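Local coordinates for proteasome accessory factor B/C (PafBC) (Paenarthrobacter aurescens, PDB 6SJ9), which probably acts as a transcriptional regulator of the bacterial DNA damage response, combining winged helix-turn-helix DNA-binding parts with WYL domains, at residues A[103-108]-A[431-436]; A[480-485]-A[532-537]; A[486-491]-A[549-554]; A[494-499]-A[525-530]. All coordinates share one frame; numbering follows the deposited sequence.

Contact 1: residues A[103-108]-A[431-436]; sequences LAAQLW and AALLTG
A432 sets its methyl carbon on the indole of W108. A432 CB stands over one ring face, 3.4 Å from the centroid of the W108 five-membered ring and 11° off the ring normal. This is a CH-pi contact. The W108 ring is carried there because its CG lies anti to the backbone N (chi1 159°), which swings the indole across the other helix. Its NE1 is buried by the contact and has no partner in the model. L433 comes next. Its CB does not point at helix 103-108, but its end turns in, and L433 CD2 packs on A105 CB at 3.6 Å. T435 approaches the same indole obliquely, with its CB 3.9 Å from W108 CE3. Its OG1 bonds back to A431 O within its own helix. G436 marks the closest approach of the two backbones, and its CA is 4.1 Å from the CA of A104. G436 CA makes a nearly straight CA-H...O contact of 3.5 Å with A104 O. A beta carbon at this site would clash with that oxygen. L107 CD1 also reaches G436 O, at 3.8 Å. Placing an alanine at W108 would probably strip A432 CB of the ring face it lies on and open a gap beside T435. The two segments cross at 97°, with axes 7.3 Å apart. The contact joins helix 95-118 to helix 427-441, whose L440 also touches A104 and L107. L433 and L434 lean on L465 of helix 457-469, while L434 also meets A473 of helix 472-476.

Contact 2: residues A[480-485]-A[532-537]; sequences SGQSVA and STWYFE
W534 gives its indole N-H to the loop backbone at Q482 and S483. The bond from W534 NE1 to S483 O is 3.0 Å long, with an angle of 150° at the hydrogen. The S483 oxygen lies in the plane of the ring, but NE1 stands well above the carbonyl plane of S483. A second bond, from W534 NE1 to Q482 O, is weak at 3.3 Å. Carbonyls meet the carbon edge of the ring as well. S480 O lies 3.1 Å from W534 CH2, and Q482 O is equally near CZ2. The loop thus lines one ring edge with oxygens, which helps to fix the rotation of the indole. The remaining contacts are van der Waals. The Q482 side chain leaves with CG anti to the backbone N (chi1 172°) and then bends at chi2. This brings its CG to 3.6 Å from W534 NE1 and lays its amide along S532, with OE1 3.4 Å from S532 CA. V484 CG2 touches the indole near NE1 and CE2. W534, Y535 and F536 probably correspond to the W-Y-L triplet that gives WYL domains their name. Strand 533-540 here lies between strands 517-530 and 545-550. F492 of helix 489-501 meets the W534 ring edge-to-face and also touches V484, so the loop, helix and sheet converge on this tryptophan.

Contact 3: residues A[486-491]-A[549-554]; sequences PEQAQA and FRLDRV
Q488 and A491 pack on L551, D552 and V554 where the residues leading into helix 489-501 and its first turn meet the turn between two strands. The fold is the Sm-like fold of the second WYL domain. In it, the 3-10 segment 551-553 links strand 545-550 to strand 554-560, and helix 489-501 lies against the sheet. The contact is mostly apolar. L551 holds its CG anti to the backbone N (chi1 -163°), which sends both methyls toward segment 486-491. L551 CD1 meets A491 CB at 3.9 Å, and L551 CD2 meets Q488 CB at the same distance. V554 CG1 adds a longer touch to A491 CB, at 4.1 Å. L551 also reaches F492 and I495, so it is wedged along this helix. Q488 runs extended beyond CG and lies alongside D552, pointing the same way. Its amide plane is turned 80° from the D552 carboxylate. The amide touches the aliphatic part of the aspartate, with Q488 NE2 3.6 Å from D552 CB. The carboxylate itself is held from within its own segment. R550 grips it side-on with two nitrogens: R550 NE bonds D552 OD1 at 3.1 Å, and R550 NH2 bonds D552 OD2 at 2.8 Å.

Contact 4: residues A[494-499]-A[525-530]; sequences AITQAI and LRLYSL
L527 is gripped by I495 and T496, and this is the tighter part of the contact. Its CG is anti to the backbone N (chi1 -166°), which turns both methyls to the helix. L527 CD2 lies 3.9 Å from I495 CG2, and CD1 is 4.0 Å from the same carbon. The buried I495 crosses it obliquely. T496 crosses at about a right angle, with its OG1 3.4 Å from L527 CD2. That oxygen has its polar partner in its own helix, the carbonyl of F492. The I499 side is looser and partly exposed. Here a side chain meets backbone rather than another side chain. I499 CD1 lies 3.7 Å from L525 O and 3.8 Å from R526 N. I499 CG2 also reaches L525 O, at 3.8 Å. The CB atoms of L525 and R526 point away from the helix. R526 turns instead to salt bridges with E537 and E346. L525 and R526 both face E537 on the next strand, forming a classic beta bulge. Reducing I499 to an alanine would probably leave the L525 carbonyl without its apolar cover and open a gap between the helix and the bulged strand. The two segments run at 145° to each other, with axes 8.7 Å apart at closest approach. I495 and L527 both touch F536, which ties the tight part into the sheet. A helix laid against a curved five-stranded antiparallel sheet in this way is typical of the Sm-like fold of WYL domains.

How the contacts relate
Contacts 2, 3 and 4 belong to one structural unit, with centres about 9 to 11 Å apart. Contacts 3 and 4 use successive parts of helix 489-501 and touch through L551 CD1 and I495 CD1, 3.6 Å apart. Contact 2 shares the sheet with both: Y535 N and Y528 O are 2.7 Å apart, F536 N and F549 O 2.9 Å, both probable hydrogen bonds. Along the chain, contact 4 is nested within the loops closed by contacts 2 and 3. Contact 1 lies apart, its centre about 22 Å from that of contact 4. The two still touch, T435 CG2 to L530 CD2 at 3.5 Å, which joins the helical region to the WYL sheet. None of the four contacts includes a potassium ligand.

Contact 1: residues A[103-108]-A[431-436]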
loop_
_atom_site.group_PDB
_atom_site.type_symbol
_atom_site.label_atom_id
_atom_site.label_comp_id
_atom_site.label_asym_id
_atom_site.label_seq_id
_atom_site.Cartn_x
_atom_site.Cartn_y
_atom_site.Cartn_z
ATOM N N LEU A 103 -0.418 -6.518 -0.158
ATOM C CA LEU A 103 -1.639 -5.896 -0.645
ATOM C C LEU A 103 -2.418 -5.344 0.543
ATOM O O LEU A 103 -2.961 -4.248 0.475
ATOM C CB LEU A 103 -2.450 -6.924 -1.456
ATOM C CG LEU A 103 -3.693 -6.406 -2.111
ATOM C CD1 LEU A 103 -3.413 -5.185 -2.902
ATOM C CD2 LEU A 103 -4.355 -7.547 -2.965
ATOM N N ALA A 104 -2.437 -6.096 1.648
ATOM C CA ALA A 104 -3.140 -5.649 2.835
ATOM C C ALA A 104 -2.579 -4.321 3.347
ATOM O O ALA A 104 -3.324 -3.450 3.782
ATOM C CB ALA A 104 -3.020 -6.730 3.927
ATOM N N ALA A 105 -1.268 -4.169 3.335
ATOM C CA ALA A 105 -0.670 -2.927 3.821
ATOM C C ALA A 105 -1.063 -1.771 2.944
ATOM O O ALA A 105 -1.238 -0.643 3.434
ATOM C CB ALA A 105 0.876 -3.072 3.872
ATOM N N GLN A 106 -1.249 -2.032 1.637
ATOM C CA GLN A 106 -1.714 -0.967 0.776
ATOM C C GLN A 106 -3.133 -0.577 1.112
ATOM O O GLN A 106 -3.503 0.617 1.025
ATOM C CB GLN A 106 -1.632 -1.387 -0.690
ATOM C CG GLN A 106 -0.218 -1.526 -1.225
ATOM C CD GLN A 106 -0.205 -1.793 -2.763
ATOM O OE1 GLN A 106 -0.688 -0.955 -3.568
ATOM N NE2 GLN A 106 0.369 -2.927 -3.166
ATOM N N LEU A 107 -3.980 -1.561 1.456
ATOM C CA LEU A 107 -5.350 -1.159 1.808
ATOM C C LEU A 107 -5.367 -0.337 3.084
ATOM O O LEU A 107 -6.121 0.626 3.190
ATOM C CB LEU A 107 -6.250 -2.384 1.962
ATOM C CG LEU A 107 -6.398 -3.255 0.694
ATOM C CD1 LEU A 107 -7.547 -4.196 0.924
ATOM C CD2 LEU A 107 -6.628 -2.453 -0.665
ATOM N N TRP A 108 -4.567 -0.743 4.081
ATOM C CA TRP A 108 -4.552 -0.040 5.357
ATOM C C TRP A 108 -4.183 1.423 5.135
ATOM O O TRP A 108 -4.797 2.341 5.699
ATOM C CB TRP A 108 -3.534 -0.691 6.316
ATOM C CG TRP A 108 -3.162 0.307 7.385
ATOM C CD1 TRP A 108 -2.003 1.004 7.486
ATOM C CD2 TRP A 108 -3.983 0.727 8.488
ATOM N NE1 TRP A 108 -2.048 1.836 8.580
ATOM C CE2 TRP A 108 -3.251 1.679 9.214
ATOM C CE3 TRP A 108 -5.278 0.402 8.912
ATOM C CZ2 TRP A 108 -3.751 2.320 10.351
ATOM C CZ3 TRP A 108 -5.791 1.028 10.065
ATOM C CH2 TRP A 108 -5.017 1.986 10.772
ATOM N N ALA A 431 -2.131 -4.808 13.983
ATOM C CA ALA A 431 -3.524 -4.398 13.894
ATOM C C ALA A 431 -3.791 -3.691 12.578
ATOM O O ALA A 431 -4.821 -3.939 11.932
ATOM C CB ALA A 431 -3.925 -3.473 15.058
ATOM N N ALA A 432 -2.886 -2.799 12.168
ATOM C CA ALA A 432 -3.091 -2.082 10.899
ATOM C C ALA A 432 -3.200 -3.062 9.747
ATOM O O ALA A 432 -4.106 -2.972 8.909
ATOM C CB ALA A 432 -1.940 -1.098 10.646
ATOM N N LEU A 433 -2.274 -4.027 9.708
ATOM C CA LEU A 433 -2.258 -5.014 8.646
ATOM C C LEU A 433 -3.506 -5.908 8.685
ATOM O O LEU A 433 -4.042 -6.269 7.626
ATOM C CB LEU A 433 -0.970 -5.843 8.755
ATOM C CG LEU A 433 0.336 -5.104 8.403
ATOM C CD1 LEU A 433 1.484 -5.918 8.886
ATOM C CD2 LEU A 433 0.416 -4.928 6.931
ATOM N N LEU A 434 -3.979 -6.271 9.887
ATOM C CA LEU A 434 -5.198 -7.070 10.008
ATOM C C LEU A 434 -6.390 -6.351 9.430
ATOM O O LEU A 434 -7.339 -6.980 8.970
ATOM C CB LEU A 434 -5.511 -7.399 11.463
ATOM C CG LEU A 434 -4.692 -8.578 11.932
ATOM C CD1 LEU A 434 -4.735 -8.703 13.450
ATOM C CD2 LEU A 434 -5.272 -9.844 11.233
ATOM N N THR A 435 -6.395 -5.036 9.507
ATOM C CA THR A 435 -7.490 -4.319 8.888
ATOM C C THR A 435 -7.484 -4.513 7.383
ATOM O O THR A 435 -8.540 -4.736 6.777
ATOM C CB THR A 435 -7.414 -2.853 9.261
ATOM O OG1 THR A 435 -7.522 -2.793 10.687
ATOM C CG2 THR A 435 -8.609 -2.107 8.633
ATOM N N GLY A 436 -6.301 -4.435 6.758
ATOM C CA GLY A 436 -6.220 -4.671 5.317
ATOM C C GLY A 436 -6.553 -6.118 4.986
ATOM O O GLY A 436 -7.242 -6.395 3.993
#

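Contact 2: residues A[480-485]-A[532-537]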
loop_
_atom_site.group_PDB
_atom_site.type_symbol
_atom_site.label_atom_id
_atom_site.label_comp_id
_atom_site.label_asym_id
_atom_site.label_seq_id
_atom_site.Cartn_x
_atom_site.Cartn_y
_atom_site.Cartn_z
ATOM N N SER A 480 -17.041 -5.845 10.777
ATOM C CA SER A 480 -18.421 -5.731 11.252
ATOM C C SER A 480 -18.595 -5.681 12.771
ATOM O O SER A 480 -19.670 -5.305 13.234
ATOM C CB SER A 480 -19.253 -6.897 10.724
ATOM O OG SER A 480 -18.991 -7.995 11.569
ATOM N N GLY A 481 -17.669 -6.131 13.578
ATOM C CA GLY A 481 -18.048 -6.224 14.992
ATOM C C GLY A 481 -18.023 -4.939 15.805
ATOM O O GLY A 481 -18.587 -4.910 16.899
ATOM N N GLN A 482 -17.438 -3.870 15.278
ATOM C CA GLN A 482 -17.204 -2.669 16.061
ATOM C C GLN A 482 -18.494 -2.180 16.714
ATOM O O GLN A 482 -19.576 -2.226 16.124
ATOM C CB GLN A 482 -16.605 -1.601 15.144
ATOM C CG GLN A 482 -16.469 -0.205 15.728
ATOM C CD GLN A 482 -15.328 -0.098 16.747
ATOM O OE1 GLN A 482 -14.341 -0.854 16.692
ATOM N NE2 GLN A 482 -15.450 0.856 17.667
ATOM N N SER A 483 -18.386 -1.710 17.944
ATOM C CA SER A 483 -19.572 -1.147 18.527
ATOM C C SER A 483 -19.889 0.185 17.853
ATOM O O SER A 483 -19.103 0.719 17.064
ATOM C CB SER A 483 -19.386 -0.999 20.031
ATOM O OG SER A 483 -18.210 -0.268 20.287
ATOM N N VAL A 484 -21.070 0.711 18.161
ATOM C CA VAL A 484 -21.599 1.903 17.525
ATOM C C VAL A 484 -21.817 2.953 18.605
ATOM O O VAL A 484 -22.512 2.689 19.591
ATOM C CB VAL A 484 -22.923 1.564 16.808
ATOM C CG1 VAL A 484 -23.473 2.747 15.998
ATOM C CG2 VAL A 484 -22.722 0.354 15.927
ATOM N N ALA A 485 -21.236 4.141 18.417
ATOM C CA ALA A 485 -21.475 5.250 19.337
ATOM C C ALA A 485 -22.960 5.597 19.353
ATOM O O ALA A 485 -23.646 5.409 18.362
ATOM C CB ALA A 485 -20.680 6.496 18.951
ATOM N N SER A 532 -12.067 1.223 13.864
ATOM C CA SER A 532 -13.075 1.719 14.803
ATOM C C SER A 532 -14.059 2.733 14.184
ATOM O O SER A 532 -14.751 3.441 14.920
ATOM C CB SER A 532 -12.404 2.342 16.027
ATOM O OG SER A 532 -11.587 1.373 16.658
ATOM N N THR A 533 -14.176 2.802 12.845
ATOM C CA THR A 533 -15.089 3.724 12.169
ATOM C C THR A 533 -16.119 2.999 11.317
ATOM O O THR A 533 -15.771 2.102 10.535
ATOM C CB THR A 533 -14.302 4.719 11.317
ATOM O OG1 THR A 533 -13.290 5.305 12.134
ATOM C CG2 THR A 533 -15.192 5.817 10.764
ATOM N N TRP A 534 -17.384 3.440 11.414
ATOM C CA TRP A 534 -18.427 2.856 10.581
ATOM C C TRP A 534 -18.557 3.620 9.270
ATOM O O TRP A 534 -18.506 4.846 9.226
ATOM C CB TRP A 534 -19.782 2.795 11.304
ATOM C CG TRP A 534 -19.827 1.645 12.252
ATOM C CD1 TRP A 534 -19.594 1.678 13.600
ATOM C CD2 TRP A 534 -20.018 0.273 11.904
ATOM N NE1 TRP A 534 -19.651 0.404 14.118
ATOM C CE2 TRP A 534 -19.928 -0.478 13.100
ATOM C CE3 TRP A 534 -20.288 -0.394 10.698
ATOM C CZ2 TRP A 534 -20.095 -1.875 13.137
ATOM C CZ3 TRP A 534 -20.445 -1.792 10.723
ATOM C CH2 TRP A 534 -20.327 -2.521 11.962
ATOM N N TYR A 535 -18.751 2.876 8.205
ATOM C CA TYR A 535 -18.964 3.437 6.887
ATOM C C TYR A 535 -20.154 2.748 6.250
ATOM O O TYR A 535 -20.515 1.621 6.617
ATOM C CB TYR A 535 -17.761 3.217 5.952
ATOM C CG TYR A 535 -16.438 3.794 6.408
ATOM C CD1 TYR A 535 -15.635 3.119 7.349
ATOM C CD2 TYR A 535 -15.963 4.969 5.856
ATOM C CE1 TYR A 535 -14.408 3.649 7.737
ATOM C CE2 TYR A 535 -14.769 5.505 6.226
ATOM C CZ TYR A 535 -13.982 4.821 7.166
ATOM O OH TYR A 535 -12.789 5.368 7.537
ATOM N N PHE A 536 -20.793 3.412 5.288
ATOM C CA PHE A 536 -21.723 2.642 4.471
ATOM C C PHE A 536 -21.463 2.947 3.005
ATOM O O PHE A 536 -21.306 4.105 2.609
ATOM C CB PHE A 536 -23.192 2.857 4.818
ATOM C CG PHE A 536 -23.682 4.263 4.659
ATOM C CD1 PHE A 536 -23.340 5.253 5.573
ATOM C CD2 PHE A 536 -24.590 4.555 3.678
ATOM C CE1 PHE A 536 -23.821 6.532 5.445
ATOM C CE2 PHE A 536 -25.089 5.831 3.552
ATOM C CZ PHE A 536 -24.710 6.811 4.426
ATOM N N GLU A 537 -21.391 1.898 2.232
ATOM C CA GLU A 537 -21.314 1.964 0.788
ATOM C C GLU A 537 -22.730 2.110 0.215
ATOM O O GLU A 537 -23.676 1.445 0.670
ATOM C CB GLU A 537 -20.682 0.680 0.253
ATOM C CG GLU A 537 -20.529 0.687 -1.220
ATOM C CD GLU A 537 -20.253 -0.743 -1.754
ATOM O OE1 GLU A 537 -19.266 -0.909 -2.501
ATOM O OE2 GLU A 537 -21.003 -1.707 -1.400
#

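Contact 3: residues A[486-491]-A[549-554]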
loop_
_atom_site.group_PDB
_atom_site.type_symbol
_atom_site.label_atom_id
_atom_site.label_comp_id
_atom_site.label_asym_id
_atom_site.label_seq_id
_atom_site.Cartn_x
_atom_site.Cartn_y
_atom_site.Cartn_z
ATOM N N PRO A 486 -23.481 6.030 20.493
ATOM C CA PRO A 486 -24.919 6.284 20.610
ATOM C C PRO A 486 -25.466 7.310 19.643
ATOM O O PRO A 486 -26.625 7.194 19.252
ATOM C CB PRO A 486 -25.044 6.796 22.049
ATOM C CG PRO A 486 -23.932 6.037 22.794
ATOM C CD PRO A 486 -22.856 5.702 21.793
ATOM N N GLU A 487 -24.687 8.333 19.291
ATOM C CA GLU A 487 -25.138 9.362 18.369
ATOM C C GLU A 487 -25.288 8.813 16.950
ATOM O O GLU A 487 -25.973 9.426 16.118
ATOM C CB GLU A 487 -24.154 10.538 18.375
ATOM C CG GLU A 487 -23.837 11.116 19.737
ATOM C CD GLU A 487 -22.918 10.224 20.584
ATOM O OE1 GLU A 487 -22.137 9.409 20.020
ATOM O OE2 GLU A 487 -22.991 10.343 21.831
ATOM N N GLN A 488 -24.699 7.662 16.676
ATOM C CA GLN A 488 -24.766 7.070 15.348
ATOM C C GLN A 488 -25.773 5.930 15.262
ATOM O O GLN A 488 -26.050 5.456 14.157
ATOM C CB GLN A 488 -23.366 6.582 14.930
ATOM C CG GLN A 488 -22.381 7.709 14.764
ATOM C CD GLN A 488 -20.940 7.240 14.915
ATOM O OE1 GLN A 488 -20.544 6.217 14.358
ATOM N NE2 GLN A 488 -20.147 8.000 15.650
ATOM N N ALA A 489 -26.330 5.495 16.399
ATOM C CA ALA A 489 -27.140 4.279 16.429
ATOM C C ALA A 489 -28.381 4.403 15.566
ATOM O O ALA A 489 -28.830 3.421 14.954
ATOM C CB ALA A 489 -27.550 3.944 17.869
ATOM N N GLN A 490 -28.987 5.584 15.569
ATOM C CA GLN A 490 -30.184 5.805 14.778
ATOM C C GLN A 490 -29.890 5.654 13.291
ATOM O O GLN A 490 -30.638 5.004 12.554
ATOM C CB GLN A 490 -30.743 7.213 15.062
ATOM C CG GLN A 490 -31.907 7.604 14.170
ATOM C CD GLN A 490 -32.619 8.878 14.627
ATOM O OE1 GLN A 490 -32.740 9.150 15.827
ATOM N NE2 GLN A 490 -33.150 9.633 13.667
ATOM N N ALA A 491 -28.806 6.259 12.828
ATOM C CA ALA A 491 -28.460 6.104 11.416
ATOM C C ALA A 491 -28.034 4.658 11.099
ATOM O O ALA A 491 -28.358 4.119 10.021
ATOM C CB ALA A 491 -27.373 7.112 11.065
ATOM N N PHE A 549 -19.579 6.513 2.485
ATOM C CA PHE A 549 -19.842 7.618 3.386
ATOM C C PHE A 549 -19.483 7.216 4.813
ATOM O O PHE A 549 -19.560 6.038 5.185
ATOM C CB PHE A 549 -21.343 7.992 3.325
ATOM C CG PHE A 549 -21.847 8.426 1.911
ATOM C CD1 PHE A 549 -22.422 7.510 1.047
ATOM C CD2 PHE A 549 -21.809 9.751 1.525
ATOM C CE1 PHE A 549 -22.937 7.918 -0.219
ATOM C CE2 PHE A 549 -22.300 10.179 0.259
ATOM C CZ PHE A 549 -22.843 9.267 -0.611
ATOM N N ARG A 550 -19.167 8.213 5.623
ATOM C CA ARG A 550 -18.899 8.020 7.041
ATOM C C ARG A 550 -20.201 8.141 7.814
ATOM O O ARG A 550 -20.897 9.156 7.693
ATOM C CB ARG A 550 -17.900 9.058 7.569
ATOM C CG ARG A 550 -16.459 8.914 7.014
ATOM C CD ARG A 550 -15.515 9.982 7.578
ATOM N NE ARG A 550 -15.450 9.999 9.055
ATOM C CZ ARG A 550 -14.546 9.319 9.779
ATOM N NH1 ARG A 550 -13.615 8.581 9.169
ATOM N NH2 ARG A 550 -14.567 9.379 11.123
ATOM N N LEU A 551 -20.513 7.118 8.611
ATOM C CA LEU A 551 -21.716 7.162 9.434
ATOM C C LEU A 551 -21.718 8.401 10.315
ATOM O O LEU A 551 -22.768 9.049 10.509
ATOM C CB LEU A 551 -21.815 5.895 10.284
ATOM C CG LEU A 551 -23.194 5.616 10.884
ATOM C CD1 LEU A 551 -24.160 5.397 9.776
ATOM C CD2 LEU A 551 -23.133 4.347 11.695
ATOM N N ASP A 552 -20.547 8.773 10.844
ATOM C CA ASP A 552 -20.539 9.876 11.784
ATOM C C ASP A 552 -20.629 11.183 11.064
ATOM O O ASP A 552 -20.505 12.214 11.721
ATOM C CB ASP A 552 -19.285 9.867 12.708
ATOM C CG ASP A 552 -17.946 10.123 11.976
ATOM O OD1 ASP A 552 -17.884 10.630 10.827
ATOM O OD2 ASP A 552 -16.894 9.823 12.597
ATOM N N ARG A 553 -20.843 11.169 9.734
ATOM C CA ARG A 553 -21.134 12.415 9.023
ATOM C C ARG A 553 -22.566 12.494 8.526
ATOM O O ARG A 553 -22.922 13.467 7.870
ATOM C CB ARG A 553 -20.135 12.662 7.878
ATOM C CG ARG A 553 -18.846 13.112 8.532
ATOM C CD ARG A 553 -17.870 13.876 7.697
ATOM N NE ARG A 553 -18.358 14.537 6.487
ATOM C CZ ARG A 553 -17.531 14.773 5.478
ATOM N NH1 ARG A 553 -16.260 14.401 5.614
ATOM N NH2 ARG A 553 -17.934 15.354 4.369
ATOM N N VAL A 554 -23.400 11.515 8.854
ATOM C CA VAL A 554 -24.794 11.590 8.479
ATOM C C VAL A 554 -25.483 12.641 9.320
ATOM O O VAL A 554 -25.480 12.558 10.551
ATOM C CB VAL A 554 -25.457 10.220 8.660
ATOM C CG1 VAL A 554 -26.987 10.341 8.542
ATOM C CG2 VAL A 554 -24.904 9.280 7.614
#

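Contact 4: residues A[494-499]-A[525-530]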
loop_
_atom_site.group_PDB
_atom_site.type_symbol
_atom_site.label_atom_id
_atom_site.label_comp_id
_atom_site.label_asym_id
_atom_site.label_seq_id
_atom_site.Cartn_x
_atom_site.Cartn_y
_atom_site.Cartn_z
ATOM N N ALA A 494 -31.253 2.700 10.667
ATOM C CA ALA A 494 -31.989 3.019 9.435
ATOM C C ALA A 494 -31.286 2.446 8.200
ATOM O O ALA A 494 -31.932 1.879 7.301
ATOM C CB ALA A 494 -32.176 4.532 9.330
ATOM N N ILE A 495 -29.958 2.518 8.164
ATOM C CA ILE A 495 -29.226 1.904 7.054
ATOM C C ILE A 495 -29.422 0.395 7.060
ATOM O O ILE A 495 -29.648 -0.219 6.014
ATOM C CB ILE A 495 -27.733 2.271 7.133
ATOM C CG1 ILE A 495 -27.575 3.768 6.837
ATOM C CG2 ILE A 495 -26.902 1.398 6.171
ATOM C CD1 ILE A 495 -26.209 4.297 7.043
ATOM N N THR A 496 -29.344 -0.224 8.243
ATOM C CA THR A 496 -29.501 -1.675 8.325
ATOM C C THR A 496 -30.843 -2.105 7.767
ATOM O O THR A 496 -30.937 -3.067 7.003
ATOM C CB THR A 496 -29.372 -2.131 9.782
ATOM O OG1 THR A 496 -28.042 -1.875 10.260
ATOM C CG2 THR A 496 -29.702 -3.668 9.925
ATOM N N GLN A 497 -31.903 -1.429 8.196
ATOM C CA GLN A 497 -33.224 -1.816 7.792
ATOM C C GLN A 497 -33.443 -1.530 6.309
ATOM O O GLN A 497 -34.045 -2.344 5.590
ATOM C CB GLN A 497 -34.228 -1.047 8.640
ATOM C CG GLN A 497 -35.653 -1.326 8.290
ATOM C CD GLN A 497 -36.651 -0.656 9.283
ATOM O OE1 GLN A 497 -36.913 -1.169 10.372
ATOM N NE2 GLN A 497 -37.168 0.502 8.899
ATOM N N ALA A 498 -32.908 -0.408 5.819
ATOM C CA ALA A 498 -33.086 -0.086 4.392
ATOM C C ALA A 498 -32.425 -1.137 3.511
ATOM O O ALA A 498 -32.985 -1.539 2.488
ATOM C CB ALA A 498 -32.557 1.326 4.078
ATOM N N ILE A 499 -31.226 -1.584 3.890
ATOM C CA ILE A 499 -30.535 -2.629 3.126
ATOM C C ILE A 499 -31.361 -3.897 3.134
ATOM O O ILE A 499 -31.599 -4.514 2.087
ATOM C CB ILE A 499 -29.127 -2.888 3.693
ATOM C CG1 ILE A 499 -28.213 -1.656 3.441
ATOM C CG2 ILE A 499 -28.549 -4.215 3.068
ATOM C CD1 ILE A 499 -26.862 -1.727 4.206
ATOM N N LEU A 525 -26.003 -0.081 0.318
ATOM C CA LEU A 525 -25.513 -1.399 -0.082
ATOM C C LEU A 525 -24.892 -2.200 1.054
ATOM O O LEU A 525 -25.296 -3.348 1.267
ATOM C CB LEU A 525 -24.461 -1.226 -1.201
ATOM C CG LEU A 525 -25.002 -0.528 -2.476
ATOM C CD1 LEU A 525 -23.948 -0.321 -3.545
ATOM C CD2 LEU A 525 -26.181 -1.326 -3.117
ATOM N N ARG A 526 -23.910 -1.636 1.765
ATOM C CA ARG A 526 -23.163 -2.339 2.804
ATOM C C ARG A 526 -22.800 -1.382 3.915
ATOM O O ARG A 526 -22.380 -0.254 3.661
ATOM C CB ARG A 526 -21.851 -2.933 2.261
ATOM C CG ARG A 526 -22.089 -4.207 1.492
ATOM C CD ARG A 526 -20.750 -4.840 1.114
ATOM N NE ARG A 526 -20.123 -4.043 0.043
ATOM C CZ ARG A 526 -19.027 -4.438 -0.589
ATOM N NH1 ARG A 526 -18.448 -5.611 -0.241
ATOM N NH2 ARG A 526 -18.541 -3.695 -1.557
ATOM N N LEU A 527 -22.901 -1.867 5.122
ATOM C CA LEU A 527 -22.454 -1.190 6.321
ATOM C C LEU A 527 -21.250 -1.961 6.872
ATOM O O LEU A 527 -21.331 -3.179 7.042
ATOM C CB LEU A 527 -23.619 -1.165 7.292
ATOM C CG LEU A 527 -23.732 -0.326 8.528
ATOM C CD1 LEU A 527 -23.442 1.110 8.229
ATOM C CD2 LEU A 527 -25.179 -0.560 9.010
ATOM N N TYR A 528 -20.120 -1.289 7.053
ATOM C CA TYR A 528 -18.877 -1.967 7.446
ATOM C C TYR A 528 -18.048 -1.001 8.278
ATOM O O TYR A 528 -18.221 0.223 8.179
ATOM C CB TYR A 528 -18.083 -2.472 6.213
ATOM C CG TYR A 528 -17.678 -1.334 5.313
ATOM C CD1 TYR A 528 -18.601 -0.768 4.434
ATOM C CD2 TYR A 528 -16.403 -0.797 5.351
ATOM C CE1 TYR A 528 -18.227 0.315 3.609
ATOM C CE2 TYR A 528 -16.029 0.240 4.557
ATOM C CZ TYR A 528 -16.948 0.809 3.670
ATOM O OH TYR A 528 -16.542 1.876 2.870
ATOM N N SER A 529 -17.191 -1.560 9.153
ATOM C CA SER A 529 -16.294 -0.753 9.967
ATOM C C SER A 529 -14.837 -1.029 9.641
ATOM O O SER A 529 -14.472 -2.140 9.269
ATOM C CB SER A 529 -16.544 -0.984 11.457
ATOM O OG SER A 529 -16.578 -2.367 11.690
ATOM N N LEU A 530 -14.010 -0.020 9.870
ATOM C CA LEU A 530 -12.567 -0.082 9.681
ATOM C C LEU A 530 -11.919 0.867 10.664
ATOM O O LEU A 530 -12.337 2.026 10.742
ATOM C CB LEU A 530 -12.125 0.376 8.288
ATOM C CG LEU A 530 -12.459 -0.449 7.092
ATOM C CD1 LEU A 530 -11.940 0.281 5.889
ATOM C CD2 LEU A 530 -11.786 -1.768 7.299
#